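Local coordinates for protein dihydrolipoyl dehydrogenase (Elizabethkingia anophelis NUHP1, PDB 6UZI) that probably catalyses the NAD+-dependent reoxidation of protein-bound dihydrolipoyl-lysine to lipoyl-lysine, using one FAD per subunit and a redox-active disulfide, at residues Gly385-Met389 and Arg390-Arg394; Pro219-Asp222 and Gly223-Lys227; Asp428-Ala431 and Glu432-Val435; Pro348-Tyr352 and Asn353-Gly357; Phe439-Ala443 and Glu444-Arg448. One frame throughout, in Å; residues are numbered along the deposited sequence.

Contact 1 of 5, residues Gly385-Met389 and Arg390-Arg394; sequences GSFPM and RALGR
Leu392 N gives its hydrogen to Met389 O at 3.2 Å, the sounder of two backbone bonds that turn the chain as it leaves strand 382-388. The other, from Ala391 N to Pro388 O at 3.3 Å, is weak. Together they wind a 3-10 turn that ends at Leu392, the N-cap of helix 393-398; Met389 O is also bonded by Ser395 OG.

The turn folds its side chains back on the strand end. Phe387, with chi1 at -174°, swings the far rim of its ring under the turn: CZ lies 3.6 Å from Ala391 CB, and CE2 3.7 Å from Leu392 CD2. The other branch of Leu392 takes the methionine, with Met389 CE 3.8 Å from Leu392 CD1. At the surface, Arg390 runs back over Pro388, whose CB lies above one face of the guanidinium group.

Phe387, Met389 and Leu392 all pack on Ala459 of helix 458-469, and Leu392 also comes near Glu458, a zinc ligand. Strand 382-388 is an outer strand, within this chain, of the dimerisation-domain sheet, paired with strand 404-410, while Arg394, just inside helix 393-398, reaches Asp63 of the second subunit in a salt bridge.

Contact 2 of 5, residues Pro219-Asp222 and Gly223-Lys227; sequences PGMD and GTLSK
Asp222 OD2 is gripped from two directions: Thr224 N donates to it at 2.9 Å, and Lys406 NZ forms a salt bridge with it. The first is the N-cap bond of helix 223-236. It is bent, with an N-H...O angle of 143°, and meets the oxygen on its anti side, 34° out of the carboxylate plane. Asp222 CG stands trans to the backbone N (chi1 -174°), which carries the carboxylate alongside its own carbonyl and across the opening turn of the helix. The other carboxylate oxygen, OD1, takes a hydrogen from Glu372 N. The negative group at the start of the helix probably interacts favourably with the helix dipole, and Lys406 would balance its charge; the same NZ is bonded to Thr224 OG1.

The backbone continues the cap, Ser226 N donating to Asp222 O at 3.1 Å. A water ties the loop to the helix, giving one hydrogen to Met221 O at 3.0 Å and the other to Ser226 OG at 2.9 Å, while that hydroxyl is also bonded to Ile217 O. The apolar side is lighter: Met221 CE comes within 4.1 Å of Leu225 CD1, and Asp222 CB lies against Leu225 CG.

The loop joins strand 207-211 of the parallel sheet to helix 223-236, with Pro219 near Glu212, predicted to bind NAD+. The helix start is set against the dimerisation-domain sheet: Asp222 and Leu225 touch His420 of strand 416-423, and Thr224 touches Val404 of strand 404-410.

Contact 3 of 5, residues Asp428-Ala431 and Glu432-Val435; sequences DMIA and EAVV
Ile430 lies on the same face of helix 426-438 as Ala433 and Val434, the residues three and four places further on. Its CD1 comes to 4.3 Å from Ala433 CB, and its CG1 to 4.4 Å from Val434 CG2, a loose contact. In Val434 the CG1 branch points away from the backbone N (chi1 -179°), and CG2 is left back over the carbonyl of Ile430. Glu432 leaves the helix in another direction, fully extended. Ala431 CB lies off this aliphatic face and packs on Glu432 of the second subunit.

Main-chain bonds set the helical spacing that brings these residues together. Val434 N donates to Ile430 O, and Val435 N to Ala431 O, each at 3.0 Å; the latter is almost straight at 173°. Glu432 N instead reaches Met429 O, three residues back, at 3.1 Å.

The chemistry differs from face to face. Ile430, Ala433 and Val434 press on Val368 of strand 364-369, an apolar side, although Val434, at its edge, also meets Ser450 of the second subunit. The polar groups serve other partners: Asp428 makes a salt bridge with Arg425 of the second subunit, and the buried carboxylate of Glu432 is satisfied through OE2 by a hydrogen bond with His451 NE2. One short length of helix thus combines a greasy seat on the sheet with mainly polar and small residues at the dimer interface.

Contact 4 of 5, residues Pro348-Tyr352 and Asn353-Gly357; sequences PHVNY and NLIPG
Asn351 and Leu354 are joined through both backbone and side chain. Leu354 N donates to Asn351 O at 3.1 Å, and a weak bond from Ile355 N to Tyr352 O follows one residue later. The asparagine adds its own side chain: OD1 accepts weakly from Asn353 N at 3.2 Å. A chi1 of -171° sends the Asn351 amide forward beside the turn. The Asn351 and Asn353 side chains run side by side in the same direction, amide planes 29° apart.

Van der Waals contacts flank the turn on two sides. Leu354 crosses the Asn351 amide, its CD1 3.4 Å from ND2. On the other flank Ile355 lies alongside Tyr352, CD1 to CD1 at 3.5 Å, approaching the ring obliquely. Val350 CG1 sits over the centre of one ring face, 3.4 Å above the plane, and touches Ile355 CD1 as well. The phenol's polar end is bonded outside this turn, OH to Glu335 OE2.

The weak bond from Asn353 N to Asn351 OD1 gives an Asx turn, here superposed on the type I beta turn closed by Leu354 N. It leads to strand 357-359, outermost in this chain's dimerisation-domain sheet, beside His330, a predicted FAD-site residue bonded to Pro356 O.

Contact 5 of 5, residues Phe439-Ala443 and Glu444-Arg448; sequences FRASA and EDIAR
A capping box starts helix 443-447, built by Ser442 at the N-cap and Asp445 three residues on. Asp445 N donates to Ser442 OG at 3.0 Å, and in return Ser442 N donates to Asp445 OD2 at 3.1 Å. The return bond is almost straight, at 177°, but the donor approaches from above the carboxylate plane, 47° out of it. Ser442 OG sits between its backbone N and carbonyl carbon (chi1 71°), which aims it at the amide of Asp445. The first bond serves a first-turn amide with no helical carbonyl before it; the second ties the carboxylate to the N-cap.

Beyond the box, Ile446 N bonds to Ser442 O at 3.2 Å and Ala447 N to Ala443 O at 2.9 Å. Ala441, just before the cap, sets CB 4.3 Å from Ile446 CD1, the pair of positions that makes a hydrophobic staple. One turn along, Arg448 NE and Glu444 OE2 form a weak salt bridge at 3.4 Å; Arg448 NH1 makes another with Glu341 of the second subunit.

Helix 426-438 ends just upstream in a Schellman motif, with Arg440 at positive phi as its C-prime residue. The first turn of helix 443-447 is held to Asp414, whose OD2 takes the hydrogen of Glu444 N. Ile446 packs on Ala464 of helix 458-469 and on Ala436 of helix 426-438, while Phe439 of the second subunit covers Ala441 and Asp445.

How the contacts relate
Along the chain the order is contact 2, contact 4, contact 1, contact 3, contact 5. Contact 2 begins a helix of the nucleotide-binding part; contacts 1, 3 and 5 belong to the dimerisation domain, and contact 4 leads into it. Contacts 3 and 4 are about 13 Å apart between centres and touch, Pro356 meeting Ile430 and Val434. Contact 5 lies equally close to contact 3, on the next helix, with Ile446 against Glu432. Contact 2 touches contact 4 through Met221 and Gly357. Contact 1, at the opposite edge of the five-stranded sheet from strand 357-359, is about 28 Å from contact 4 between centres. All but contact 2 touch the second subunit, so four of the five lie at or beside the dimer interface.

Contact 1 of 5, residues Gly385-Met389 and Arg390-Arg394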
loop_
_atom_site.group_PDB
_atom_site.type_symbol
_atom_site.label_atom_id
_atom_site.label_comp_id
_atom_site.label_asym_id
_atom_site.label_seq_id
_atom_site.Cartn_x
_atom_site.Cartn_y
_atom_site.Cartn_z
ATOM N N GLY A 385 13.242 12.291 11.701
ATOM C CA GLY A 385 11.862 12.720 11.580
ATOM C C GLY A 385 10.955 11.543 11.882
ATOM O O GLY A 385 11.291 10.395 11.593
ATOM N N SER A 386 9.803 11.831 12.484
ATOM C CA SER A 386 8.954 10.754 12.986
ATOM C C SER A 386 7.513 11.234 13.070
ATOM O O SER A 386 7.231 12.226 13.746
ATOM C CB SER A 386 9.462 10.291 14.348
ATOM O OG SER A 386 8.844 9.084 14.745
ATOM N N PHE A 387 6.602 10.541 12.387
ATOM C CA PHE A 387 5.181 10.868 12.437
ATOM C C PHE A 387 4.362 9.637 12.805
ATOM O O PHE A 387 4.596 8.553 12.263
ATOM C CB PHE A 387 4.697 11.427 11.096
ATOM C CG PHE A 387 3.282 11.914 11.120
ATOM C CD1 PHE A 387 2.979 13.186 11.591
ATOM C CD2 PHE A 387 2.253 11.110 10.663
ATOM C CE1 PHE A 387 1.676 13.648 11.612
ATOM C CE2 PHE A 387 0.948 11.565 10.681
ATOM C CZ PHE A 387 0.660 12.840 11.158
ATOM N N PRO A 388 3.391 9.771 13.707
ATOM C CA PRO A 388 2.625 8.597 14.153
ATOM C C PRO A 388 1.464 8.236 13.230
ATOM O O PRO A 388 0.778 9.102 12.682
ATOM C CB PRO A 388 2.116 9.030 15.533
ATOM C CG PRO A 388 1.959 10.523 15.405
ATOM C CD PRO A 388 3.063 10.985 14.482
ATOM N N MET A 389 1.226 6.925 13.092
ATOM C CA MET A 389 0.171 6.446 12.200
ATOM C C MET A 389 -1.219 6.788 12.717
ATOM O O MET A 389 -2.148 6.962 11.921
ATOM C CB MET A 389 0.283 4.935 11.998
ATOM C CG MET A 389 1.526 4.473 11.264
ATOM S SD MET A 389 1.582 5.054 9.567
ATOM C CE MET A 389 0.209 4.164 8.847
ATOM N N ARG A 390 -1.389 6.855 14.039
ATOM C CA ARG A 390 -2.699 7.135 14.617
ATOM C C ARG A 390 -3.202 8.530 14.274
ATOM O O ARG A 390 -4.402 8.791 14.410
ATOM C CB ARG A 390 -2.646 6.923 16.133
ATOM C CG ARG A 390 -1.594 7.773 16.842
ATOM C CD ARG A 390 -1.454 7.391 18.312
ATOM N NE ARG A 390 -0.082 7.575 18.796
ATOM C CZ ARG A 390 0.372 8.670 19.402
ATOM N NH1 ARG A 390 -0.431 9.705 19.618
ATOM N NH2 ARG A 390 1.639 8.728 19.799
ATOM N N ALA A 391 -2.322 9.430 13.835
ATOM C CA ALA A 391 -2.738 10.788 13.510
ATOM C C ALA A 391 -3.285 10.926 12.096
ATOM O O ALA A 391 -3.825 11.990 11.769
ATOM C CB ALA A 391 -1.573 11.760 13.698
ATOM N N LEU A 392 -3.178 9.881 11.272
ATOM C CA LEU A 392 -3.683 9.910 9.903
ATOM C C LEU A 392 -5.191 9.724 9.882
ATOM O O LEU A 392 -5.733 8.851 10.564
ATOM C CB LEU A 392 -3.037 8.807 9.066
ATOM C CG LEU A 392 -1.544 8.895 8.771
ATOM C CD1 LEU A 392 -1.089 7.678 7.972
ATOM C CD2 LEU A 392 -1.242 10.172 8.013
ATOM N N GLY A 393 -5.869 10.550 9.080
ATOM C CA GLY A 393 -7.300 10.378 8.896
ATOM C C GLY A 393 -7.648 9.034 8.293
ATOM O O GLY A 393 -8.687 8.454 8.616
ATOM N N ARG A 394 -6.789 8.527 7.408
ATOM C CA ARG A 394 -7.007 7.202 6.837
ATOM C C ARG A 394 -7.001 6.122 7.916
ATOM O O ARG A 394 -7.841 5.214 7.897
ATOM C CB ARG A 394 -5.946 6.912 5.774
ATOM C CG ARG A 394 -6.227 5.676 4.948
ATOM C CD ARG A 394 -7.490 5.865 4.129
ATOM N NE ARG A 394 -7.935 4.637 3.478
ATOM C CZ ARG A 394 -8.856 3.819 3.980
ATOM N NH1 ARG A 394 -9.428 4.097 5.144
ATOM N NH2 ARG A 394 -9.209 2.727 3.319
#

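Contact 2 of 5, residues Pro219-Asp222 and Gly223-Lys227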
loop_
_atom_site.group_PDB
_atom_site.type_symbol
_atom_site.label_atom_id
_atom_site.label_comp_id
_atom_site.label_asym_id
_atom_site.label_seq_id
_atom_site.Cartn_x
_atom_site.Cartn_y
_atom_site.Cartn_z
ATOM N N PRO A 219 16.148 -7.946 15.682
ATOM C CA PRO A 219 17.271 -7.063 16.044
ATOM C C PRO A 219 18.062 -6.511 14.862
ATOM O O PRO A 219 18.844 -5.572 15.061
ATOM C CB PRO A 219 18.145 -7.967 16.923
ATOM C CG PRO A 219 17.863 -9.341 16.411
ATOM C CD PRO A 219 16.405 -9.347 16.062
ATOM N N GLY A 220 17.896 -7.052 13.656
ATOM C CA GLY A 220 18.634 -6.529 12.527
ATOM C C GLY A 220 18.043 -5.297 11.896
ATOM O O GLY A 220 18.642 -4.714 10.987
ATOM N N MET A 221 16.886 -4.864 12.376
ATOM C CA MET A 221 16.199 -3.713 11.832
ATOM C C MET A 221 16.409 -2.523 12.765
ATOM O O MET A 221 17.108 -2.609 13.778
ATOM C CB MET A 221 14.718 -4.031 11.632
ATOM C CG MET A 221 14.487 -5.219 10.719
ATOM S SD MET A 221 12.791 -5.403 10.149
ATOM C CE MET A 221 12.710 -4.043 8.980
ATOM N N ASP A 222 15.828 -1.388 12.394
ATOM C CA ASP A 222 15.979 -0.191 13.199
ATOM C C ASP A 222 15.382 -0.412 14.585
ATOM O O ASP A 222 14.326 -1.039 14.728
ATOM C CB ASP A 222 15.293 0.983 12.509
ATOM C CG ASP A 222 15.524 2.278 13.223
ATOM O OD1 ASP A 222 16.490 2.982 12.858
ATOM O OD2 ASP A 222 14.753 2.575 14.162
ATOM N N GLY A 223 16.073 0.109 15.609
ATOM C CA GLY A 223 15.652 -0.117 16.986
ATOM C C GLY A 223 14.250 0.380 17.290
ATOM O O GLY A 223 13.537 -0.216 18.103
ATOM N N THR A 224 13.839 1.483 16.661
ATOM C CA THR A 224 12.476 1.966 16.845
ATOM C C THR A 224 11.473 0.928 16.386
ATOM O O THR A 224 10.445 0.708 17.040
ATOM C CB THR A 224 12.272 3.272 16.082
ATOM O OG1 THR A 224 13.088 4.291 16.670
ATOM C CG2 THR A 224 10.805 3.690 16.117
ATOM N N LEU A 225 11.752 0.284 15.254
ATOM C CA LEU A 225 10.857 -0.754 14.766
ATOM C C LEU A 225 10.818 -1.935 15.726
ATOM O O LEU A 225 9.752 -2.509 15.976
ATOM C CB LEU A 225 11.298 -1.188 13.371
ATOM C CG LEU A 225 11.377 -0.063 12.340
ATOM C CD1 LEU A 225 11.674 -0.648 10.966
ATOM C CD2 LEU A 225 10.103 0.772 12.342
ATOM N N SER A 226 11.976 -2.311 16.271
ATOM C CA SER A 226 12.019 -3.373 17.271
ATOM C C SER A 226 11.114 -3.030 18.448
ATOM O O SER A 226 10.313 -3.855 18.898
ATOM C CB SER A 226 13.459 -3.571 17.746
ATOM O OG SER A 226 14.251 -4.203 16.764
ATOM N N LYS A 227 11.219 -1.796 18.938
ATOM C CA LYS A 227 10.421 -1.348 20.073
ATOM C C LYS A 227 8.934 -1.348 19.730
ATOM O O LYS A 227 8.111 -1.884 20.481
ATOM C CB LYS A 227 10.905 0.043 20.495
ATOM C CG LYS A 227 10.316 0.597 21.771
ATOM C CD LYS A 227 11.141 1.777 22.262
ATOM C CE LYS A 227 10.353 2.651 23.226
ATOM N NZ LYS A 227 9.274 3.398 22.521
HETATM O O HOH W 1 16.937 -3.183 16.737
#

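Contact 3 of 5, residues Asp428-Ala431 and Glu432-Val435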
loop_
_atom_site.group_PDB
_atom_site.type_symbol
_atom_site.label_atom_id
_atom_site.label_comp_id
_atom_site.label_asym_id
_atom_site.label_seq_id
_atom_site.Cartn_x
_atom_site.Cartn_y
_atom_site.Cartn_z
ATOM N N ASP A 428 3.989 -2.258 1.250
ATOM C CA ASP A 428 3.966 -1.590 -0.040
ATOM C C ASP A 428 4.313 -0.110 0.035
ATOM O O ASP A 428 4.782 0.446 -0.958
ATOM C CB ASP A 428 2.593 -1.764 -0.706
ATOM C CG ASP A 428 2.275 -3.218 -0.995
ATOM O OD1 ASP A 428 1.497 -3.830 -0.235
ATOM O OD2 ASP A 428 2.815 -3.761 -1.978
ATOM N N MET A 429 4.134 0.531 1.189
ATOM C CA MET A 429 4.564 1.917 1.315
ATOM C C MET A 429 6.076 2.033 1.186
ATOM O O MET A 429 6.589 3.068 0.743
ATOM C CB MET A 429 4.115 2.492 2.653
ATOM C CG MET A 429 2.640 2.749 2.764
ATOM S SD MET A 429 2.314 3.831 4.157
ATOM C CE MET A 429 2.895 2.850 5.534
ATOM N N ILE A 430 6.802 0.981 1.569
ATOM C CA ILE A 430 8.255 1.027 1.588
ATOM C C ILE A 430 8.823 1.286 0.200
ATOM O O ILE A 430 9.936 1.810 0.076
ATOM C CB ILE A 430 8.801 -0.281 2.201
ATOM C CG1 ILE A 430 10.267 -0.122 2.585
ATOM C CG2 ILE A 430 8.634 -1.450 1.239
ATOM C CD1 ILE A 430 10.488 0.947 3.604
ATOM N N ALA A 431 8.069 0.954 -0.851
ATOM C CA ALA A 431 8.567 1.149 -2.209
ATOM C C ALA A 431 8.834 2.624 -2.499
ATOM O O ALA A 431 9.790 2.958 -3.212
ATOM C CB ALA A 431 7.593 0.550 -3.224
ATOM N N GLU A 432 8.007 3.520 -1.955
ATOM C CA GLU A 432 8.256 4.949 -2.129
ATOM C C GLU A 432 9.619 5.336 -1.577
ATOM O O GLU A 432 10.370 6.079 -2.219
ATOM C CB GLU A 432 7.153 5.764 -1.448
ATOM C CG GLU A 432 7.381 7.268 -1.463
ATOM C CD GLU A 432 6.334 8.043 -0.666
ATOM O OE1 GLU A 432 5.312 7.447 -0.267
ATOM O OE2 GLU A 432 6.535 9.253 -0.434
ATOM N N ALA A 433 9.972 4.812 -0.402
ATOM C CA ALA A 433 11.266 5.130 0.189
ATOM C C ALA A 433 12.400 4.526 -0.625
ATOM O O ALA A 433 13.458 5.148 -0.778
ATOM C CB ALA A 433 11.321 4.648 1.638
ATOM N N VAL A 434 12.198 3.320 -1.163
ATOM C CA VAL A 434 13.240 2.693 -1.971
ATOM C C VAL A 434 13.551 3.555 -3.186
ATOM O O VAL A 434 14.715 3.868 -3.463
ATOM C CB VAL A 434 12.828 1.270 -2.387
ATOM C CG1 VAL A 434 13.922 0.629 -3.205
ATOM C CG2 VAL A 434 12.547 0.425 -1.170
ATOM N N VAL A 435 12.512 3.969 -3.915
ATOM C CA VAL A 435 12.725 4.800 -5.097
ATOM C C VAL A 435 13.311 6.142 -4.697
ATOM O O VAL A 435 14.216 6.667 -5.358
ATOM C CB VAL A 435 11.413 4.966 -5.886
ATOM C CG1 VAL A 435 11.606 5.948 -7.030
ATOM C CG2 VAL A 435 10.952 3.622 -6.419
#

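Contact 4 of 5, residues Pro348-Tyr352 and Asn353-Gly357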
loop_
_atom_site.group_PDB
_atom_site.type_symbol
_atom_site.label_atom_id
_atom_site.label_comp_id
_atom_site.label_asym_id
_atom_site.label_seq_id
_atom_site.Cartn_x
_atom_site.Cartn_y
_atom_site.Cartn_z
ATOM N N PRO A 348 25.930 -4.801 -14.860
ATOM C CA PRO A 348 24.857 -4.414 -13.938
ATOM C C PRO A 348 25.408 -4.063 -12.561
ATOM O O PRO A 348 26.589 -4.245 -12.265
ATOM C CB PRO A 348 23.983 -5.668 -13.871
ATOM C CG PRO A 348 24.945 -6.773 -14.042
ATOM C CD PRO A 348 26.010 -6.266 -15.005
ATOM N N HIS A 349 24.519 -3.556 -11.709
ATOM C CA HIS A 349 24.894 -3.194 -10.348
ATOM C C HIS A 349 23.778 -3.544 -9.367
ATOM O O HIS A 349 22.593 -3.418 -9.685
ATOM C CB HIS A 349 25.225 -1.704 -10.260
ATOM C CG HIS A 349 25.741 -1.280 -8.922
ATOM N ND1 HIS A 349 26.942 -1.729 -8.415
ATOM C CD2 HIS A 349 25.227 -0.444 -7.990
ATOM C CE1 HIS A 349 27.143 -1.189 -7.226
ATOM N NE2 HIS A 349 26.118 -0.406 -6.944
ATOM N N VAL A 350 24.160 -4.010 -8.180
ATOM C CA VAL A 350 23.226 -4.222 -7.080
ATOM C C VAL A 350 23.612 -3.283 -5.946
ATOM O O VAL A 350 24.756 -3.311 -5.473
ATOM C CB VAL A 350 23.212 -5.676 -6.582
ATOM C CG1 VAL A 350 22.316 -5.785 -5.351
ATOM C CG2 VAL A 350 22.735 -6.616 -7.667
ATOM N N ASN A 351 22.670 -2.446 -5.520
ATOM C CA ASN A 351 22.848 -1.595 -4.345
ATOM C C ASN A 351 22.193 -2.312 -3.166
ATOM O O ASN A 351 20.976 -2.237 -2.976
ATOM C CB ASN A 351 22.255 -0.212 -4.570
ATOM C CG ASN A 351 22.619 0.763 -3.467
ATOM O OD1 ASN A 351 23.014 0.363 -2.366
ATOM N ND2 ASN A 351 22.504 2.055 -3.763
ATOM N N TYR A 352 23.009 -3.011 -2.374
ATOM C CA TYR A 352 22.479 -3.811 -1.276
ATOM C C TYR A 352 21.936 -2.944 -0.143
ATOM O O TYR A 352 21.076 -3.404 0.618
ATOM C CB TYR A 352 23.572 -4.759 -0.770
ATOM C CG TYR A 352 23.855 -5.916 -1.711
ATOM C CD1 TYR A 352 23.101 -7.087 -1.662
ATOM C CD2 TYR A 352 24.843 -5.819 -2.685
ATOM C CE1 TYR A 352 23.351 -8.145 -2.530
ATOM C CE2 TYR A 352 25.096 -6.863 -3.562
ATOM C CZ TYR A 352 24.349 -8.024 -3.479
ATOM O OH TYR A 352 24.601 -9.059 -4.353
ATOM N N ASN A 353 22.366 -1.682 -0.052
ATOM C CA ASN A 353 21.807 -0.788 0.951
ATOM C C ASN A 353 20.358 -0.429 0.648
ATOM O O ASN A 353 19.632 -0.017 1.561
ATOM C CB ASN A 353 22.652 0.481 1.054
ATOM C CG ASN A 353 22.357 1.279 2.313
ATOM O OD1 ASN A 353 22.238 0.715 3.400
ATOM N ND2 ASN A 353 22.230 2.594 2.171
ATOM N N LEU A 354 19.912 -0.607 -0.601
ATOM C CA LEU A 354 18.571 -0.223 -1.025
ATOM C C LEU A 354 17.671 -1.424 -1.275
ATOM O O LEU A 354 16.697 -1.314 -2.024
ATOM C CB LEU A 354 18.632 0.655 -2.272
ATOM C CG LEU A 354 19.389 1.966 -2.069
ATOM C CD1 LEU A 354 19.227 2.864 -3.269
ATOM C CD2 LEU A 354 18.921 2.669 -0.798
ATOM N N ILE A 355 17.979 -2.560 -0.662
ATOM C CA ILE A 355 17.113 -3.736 -0.697
ATOM C C ILE A 355 16.227 -3.695 0.545
ATOM O O ILE A 355 16.750 -3.790 1.666
ATOM C CB ILE A 355 17.929 -5.032 -0.736
ATOM C CG1 ILE A 355 18.769 -5.081 -2.009
ATOM C CG2 ILE A 355 17.011 -6.248 -0.641
ATOM C CD1 ILE A 355 19.689 -6.260 -2.086
ATOM N N PRO A 356 14.916 -3.564 0.404
ATOM C CA PRO A 356 14.062 -3.441 1.591
ATOM C C PRO A 356 13.850 -4.775 2.289
ATOM O O PRO A 356 13.938 -5.847 1.688
ATOM C CB PRO A 356 12.743 -2.913 1.015
ATOM C CG PRO A 356 12.705 -3.527 -0.381
ATOM C CD PRO A 356 14.144 -3.524 -0.854
ATOM N N GLY A 357 13.583 -4.693 3.587
ATOM C CA GLY A 357 13.198 -5.861 4.354
ATOM C C GLY A 357 11.813 -5.681 4.943
ATOM O O GLY A 357 11.505 -4.615 5.482
#

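Contact 5 of 5, residues Phe439-Ala443 and Glu444-Arg448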
loop_
_atom_site.group_PDB
_atom_site.type_symbol
_atom_site.label_atom_id
_atom_site.label_comp_id
_atom_site.label_asym_id
_atom_site.label_seq_id
_atom_site.Cartn_x
_atom_site.Cartn_y
_atom_site.Cartn_z
ATOM N N PHE A 439 17.157 7.725 -5.956
ATOM C CA PHE A 439 17.467 9.010 -6.560
ATOM C C PHE A 439 18.081 9.984 -5.562
ATOM O O PHE A 439 18.134 11.190 -5.834
ATOM C CB PHE A 439 16.212 9.584 -7.217
ATOM C CG PHE A 439 15.844 8.875 -8.485
ATOM C CD1 PHE A 439 16.506 9.160 -9.670
ATOM C CD2 PHE A 439 14.893 7.868 -8.479
ATOM C CE1 PHE A 439 16.193 8.494 -10.840
ATOM C CE2 PHE A 439 14.575 7.193 -9.645
ATOM C CZ PHE A 439 15.227 7.507 -10.828
ATOM N N ARG A 440 18.575 9.467 -4.434
ATOM C CA ARG A 440 19.309 10.239 -3.429
ATOM C C ARG A 440 18.507 11.450 -2.966
ATOM O O ARG A 440 19.040 12.544 -2.769
ATOM C CB ARG A 440 20.691 10.641 -3.949
ATOM C CG ARG A 440 21.595 9.439 -4.216
ATOM C CD ARG A 440 23.054 9.831 -4.359
ATOM N NE ARG A 440 23.656 10.202 -3.082
ATOM C CZ ARG A 440 24.683 11.036 -2.967
ATOM N NH1 ARG A 440 25.209 11.586 -4.052
ATOM N NH2 ARG A 440 25.174 11.329 -1.773
ATOM N N ALA A 441 17.216 11.229 -2.749
ATOM C CA ALA A 441 16.304 12.305 -2.401
ATOM C C ALA A 441 16.565 12.806 -0.989
ATOM O O ALA A 441 16.965 12.055 -0.094
ATOM C CB ALA A 441 14.854 11.830 -2.515
ATOM N N SER A 442 16.318 14.090 -0.793
ATOM C CA SER A 442 16.403 14.688 0.525
ATOM C C SER A 442 15.048 14.613 1.220
ATOM O O SER A 442 14.013 14.366 0.593
ATOM C CB SER A 442 16.868 16.140 0.421
ATOM O OG SER A 442 15.843 16.936 -0.142
ATOM N N ALA A 443 15.067 14.821 2.540
ATOM C CA ALA A 443 13.811 14.894 3.281
ATOM C C ALA A 443 12.933 16.017 2.741
ATOM O O ALA A 443 11.711 15.870 2.634
ATOM C CB ALA A 443 14.088 15.096 4.770
ATOM N N GLU A 444 13.549 17.139 2.371
ATOM C CA GLU A 444 12.798 18.235 1.780
ATOM C C GLU A 444 12.163 17.817 0.458
ATOM O O GLU A 444 11.032 18.216 0.152
ATOM C CB GLU A 444 13.723 19.433 1.582
ATOM C CG GLU A 444 13.053 20.650 0.986
ATOM C CD GLU A 444 14.005 21.806 0.904
ATOM O OE1 GLU A 444 15.189 21.608 1.254
ATOM O OE2 GLU A 444 13.578 22.903 0.496
ATOM N N ASP A 445 12.880 17.026 -0.347
ATOM C CA ASP A 445 12.326 16.567 -1.618
ATOM C C ASP A 445 11.008 15.839 -1.403
ATOM O O ASP A 445 9.991 16.166 -2.026
ATOM C CB ASP A 445 13.317 15.653 -2.337
ATOM C CG ASP A 445 14.477 16.407 -2.953
ATOM O OD1 ASP A 445 14.362 17.639 -3.150
ATOM O OD2 ASP A 445 15.502 15.758 -3.252
ATOM N N ILE A 446 11.011 14.850 -0.509
ATOM C CA ILE A 446 9.810 14.067 -0.244
ATOM C C ILE A 446 8.740 14.928 0.410
ATOM O O ILE A 446 7.543 14.764 0.146
ATOM C CB ILE A 446 10.174 12.842 0.614
ATOM C CG1 ILE A 446 11.168 11.969 -0.149
ATOM C CG2 ILE A 446 8.933 12.042 1.002
ATOM C CD1 ILE A 446 10.685 11.575 -1.533
ATOM N N ALA A 447 9.151 15.870 1.258
ATOM C CA ALA A 447 8.192 16.712 1.960
ATOM C C ALA A 447 7.382 17.597 1.019
ATOM O O ALA A 447 6.251 17.965 1.354
ATOM C CB ALA A 447 8.929 17.585 2.972
ATOM N N ARG A 448 7.900 17.891 -0.171
ATOM C CA ARG A 448 7.250 18.803 -1.100
ATOM C C ARG A 448 6.475 18.090 -2.195
ATOM O O ARG A 448 5.830 18.756 -3.013
ATOM C CB ARG A 448 8.287 19.739 -1.721
ATOM C CG ARG A 448 8.789 20.781 -0.744
ATOM C CD ARG A 448 9.830 21.688 -1.364
ATOM N NE ARG A 448 10.310 22.666 -0.393
ATOM C CZ ARG A 448 9.635 23.753 -0.027
ATOM N NH1 ARG A 448 8.447 24.017 -0.560
ATOM N NH2 ARG A 448 10.155 24.578 0.872
#